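Long-range contact in CADD-like protein of unknown function (PDB 3B5O), which is of unknown function but resembles the chlamydial protein CADD and is probably an all-helical oxidoreductase of the heme-oxygenase-like fold: residues Q46-F51 / V220-L225. Residues are numbered along the deposited sequence; the frame is centred on the assembly and turned at random. Where two conformers were deposited one is given.
Sequences QQYSIF and VWWQEL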
loop_
_atom_site.group_PDB
_atom_site.type_symbol
_atom_site.label_atom_id
_atom_site.label_comp_id
_atom_site.label_asym_id
_atom_site.label_seq_id
_atom_site.Cartn_x
_atom_site.Cartn_y
_atom_site.Cartn_z
ATOM N N GLN A 46 9.174 -3.771 9.659
ATOM C CA GLN A 46 8.673 -2.881 10.698
ATOM C C GLN A 46 8.181 -1.576 10.091
ATOM O O GLN A 46 7.095 -1.090 10.411
ATOM C CB GLN A 46 9.760 -2.554 11.697
ATOM C CG GLN A 46 10.176 -3.708 12.593
ATOM C CD GLN A 46 11.374 -3.357 13.444
ATOM O OE1 GLN A 46 12.272 -2.629 13.022
ATOM N NE2 GLN A 46 11.381 -3.863 14.681
ATOM N N GLN A 47 8.995 -0.980 9.235
ATOM C CA GLN A 47 8.579 0.257 8.559
ATOM C C GLN A 47 7.403 0.049 7.630
ATOM O O GLN A 47 6.466 0.867 7.605
ATOM C CB GLN A 47 9.753 0.878 7.806
ATOM C CG GLN A 47 10.796 1.404 8.746
ATOM C CD GLN A 47 10.279 2.558 9.619
ATOM O OE1 GLN A 47 9.638 3.483 9.128
ATOM N NE2 GLN A 47 10.555 2.489 10.934
ATOM N N TYR A 48 7.440 -1.031 6.861
ATOM C CA TYR A 48 6.343 -1.321 5.956
ATOM C C TYR A 48 5.017 -1.357 6.709
ATOM O O TYR A 48 4.016 -0.830 6.236
ATOM C CB TYR A 48 6.546 -2.633 5.199
ATOM C CG TYR A 48 5.290 -3.034 4.520
ATOM C CD1 TYR A 48 4.892 -2.423 3.336
ATOM C CD2 TYR A 48 4.407 -3.914 5.137
ATOM C CE1 TYR A 48 3.658 -2.750 2.768
ATOM C CE2 TYR A 48 3.220 -4.251 4.563
ATOM C CZ TYR A 48 2.838 -3.659 3.405
ATOM O OH TYR A 48 1.613 -4.011 2.865
ATOM N N SER A 49 5.012 -1.982 7.876
ATOM C CA SER A 49 3.777 -2.183 8.607
ATOM C C SER A 49 3.016 -0.893 8.920
ATOM O O SER A 49 1.803 -0.920 9.117
ATOM C CB SER A 49 4.046 -2.968 9.884
ATOM O OG SER A 49 4.665 -2.191 10.882
ATOM N N ILE A 50 3.726 0.215 8.987
ATOM C CA ILE A 50 3.106 1.493 9.282
ATOM C C ILE A 50 2.149 1.877 8.163
ATOM O O ILE A 50 1.129 2.522 8.397
ATOM C CB ILE A 50 4.183 2.574 9.490
ATOM C CG1 ILE A 50 5.009 2.262 10.733
ATOM C CG2 ILE A 50 3.579 3.999 9.589
ATOM C CD1 ILE A 50 6.265 3.086 10.911
ATOM N N PHE A 51 2.483 1.513 6.935
ATOM C CA PHE A 51 1.710 1.969 5.807
ATOM C C PHE A 51 0.271 1.423 5.778
ATOM O O PHE A 51 -0.675 2.213 5.678
ATOM C CB PHE A 51 2.518 1.709 4.533
ATOM C CG PHE A 51 2.011 2.427 3.310
ATOM C CD1 PHE A 51 1.673 3.762 3.346
ATOM C CD2 PHE A 51 1.960 1.760 2.109
ATOM C CE1 PHE A 51 1.241 4.422 2.185
ATOM C CE2 PHE A 51 1.525 2.412 0.963
ATOM C CZ PHE A 51 1.177 3.733 1.013
ATOM N N VAL A 220 9.391 5.804 -4.450
ATOM C CA VAL A 220 10.446 6.539 -3.774
ATOM C C VAL A 220 10.680 5.991 -2.364
ATOM O O VAL A 220 11.808 5.795 -1.955
ATOM C CB VAL A 220 10.159 8.071 -3.790
ATOM C CG1 VAL A 220 10.968 8.788 -2.719
ATOM C CG2 VAL A 220 10.447 8.637 -5.198
ATOM N N TRP A 221 9.604 5.707 -1.644
ATOM C CA TRP A 221 9.696 5.137 -0.298
ATOM C C TRP A 221 10.400 3.799 -0.284
ATOM O O TRP A 221 11.309 3.584 0.520
ATOM C CB TRP A 221 8.308 5.029 0.307
ATOM C CG TRP A 221 8.193 4.370 1.630
ATOM C CD1 TRP A 221 8.744 4.766 2.803
ATOM C CD2 TRP A 221 7.358 3.249 1.919
ATOM N NE1 TRP A 221 8.348 3.923 3.807
ATOM C CE2 TRP A 221 7.468 3.002 3.302
ATOM C CE3 TRP A 221 6.513 2.441 1.144
ATOM C CZ2 TRP A 221 6.744 1.997 3.934
ATOM C CZ3 TRP A 221 5.807 1.438 1.754
ATOM C CH2 TRP A 221 5.931 1.217 3.151
ATOM N N TRP A 222 10.008 2.900 -1.168
ATOM C CA TRP A 222 10.682 1.598 -1.217
ATOM C C TRP A 222 12.183 1.758 -1.465
ATOM O O TRP A 222 12.993 1.069 -0.865
ATOM C CB TRP A 222 10.049 0.711 -2.302
ATOM C CG TRP A 222 8.814 0.006 -1.841
ATOM C CD1 TRP A 222 7.517 0.315 -2.126
ATOM C CD2 TRP A 222 8.772 -1.105 -0.952
ATOM N NE1 TRP A 222 6.661 -0.552 -1.488
ATOM C CE2 TRP A 222 7.415 -1.434 -0.755
ATOM C CE3 TRP A 222 9.759 -1.866 -0.305
ATOM C CZ2 TRP A 222 7.026 -2.488 0.044
ATOM C CZ3 TRP A 222 9.361 -2.904 0.492
ATOM C CH2 TRP A 222 8.016 -3.204 0.662
ATOM N N GLN A 223 12.540 2.666 -2.371
ATOM C CA GLN A 223 13.942 2.919 -2.683
ATOM C C GLN A 223 14.675 3.467 -1.462
ATOM O O GLN A 223 15.784 3.031 -1.122
ATOM C CB GLN A 223 14.051 3.866 -3.873
ATOM C CG GLN A 223 13.505 3.244 -5.146
ATOM C CD GLN A 223 13.398 4.194 -6.306
ATOM O OE1 GLN A 223 13.169 5.395 -6.136
ATOM N NE2 GLN A 223 13.553 3.643 -7.528
ATOM N N GLU A 224 14.038 4.401 -0.762
ATOM C CA GLU A 224 14.685 5.031 0.375
ATOM C C GLU A 224 14.778 4.084 1.547
ATOM O O GLU A 224 15.772 4.107 2.305
ATOM C CB GLU A 224 13.922 6.300 0.784
ATOM C CG GLU A 224 14.045 7.399 -0.215
ATOM C CD GLU A 224 13.076 8.549 0.005
ATOM O OE1 GLU A 224 12.210 8.424 0.871
ATOM O OE2 GLU A 224 13.217 9.546 -0.702
ATOM N N LEU A 225 13.764 3.253 1.708
ATOM C CA LEU A 225 13.745 2.273 2.784
ATOM C C LEU A 225 14.786 1.158 2.579
ATOM O O LEU A 225 15.329 0.609 3.543
ATOM C CB LEU A 225 12.337 1.713 2.900
ATOM C CG LEU A 225 12.077 0.735 4.021
ATOM C CD1 LEU A 225 12.231 1.415 5.364
ATOM C CD2 LEU A 225 10.679 0.180 3.899
#
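The indole of Trp221 reaches across to helix 38-68, with the carbonyl O of Gln47 at its edge, 3.9 Å from Trp221 CZ2, and with one face under Leu225 CD2 in one of the two conformers of that leucine. Its outer corner wedges between two aromatic residues: Trp221 CH2 lies 3.7 Å from Phe51 CB and 3.8 Å from Tyr48 CD1. The Phe51 ring and the six-membered ring of Trp221 meet obliquely, planes at 54° and centroids 5.1 Å apart. Trp222 rests one face on Trp221 CZ3 and brings its own CZ2 to Tyr48 CD1, so Tyr48 touches both indoles. Chi1 of 175° carries the Trp221 indole away from its own backbone N and toward Tyr48 and Phe51. In the same conformer Leu225 sets CD1 3.5 Å from Gln47 CB and also meets Gln47 CG, where the glutamine chain bends. No hydrogen bond joins the two segments; the buried polar ends find partners elsewhere. Trp221 NE1 and Gln47 OE1 both bond to Thr120 OG1, while Tyr48 OH bonds to Glu152. Replacing Trp221 by an alanine would remove the indole and is likely to open a gap beside Phe51 and Tyr48 and leave Thr120 OG1 without the N-H of NE1. The axes of 46-51 and 220-225 run nearly antiparallel (160°) and come within 11.7 Å, a wide spacing bridged by the large aromatic side chains. Leu123 of helix 118-131 touches both Phe51 and Trp221, and Met214 and Met218 of helix 204-230 continue the apolar packing around Phe51, consistent with the heme-oxygenase-like helical fold of the family.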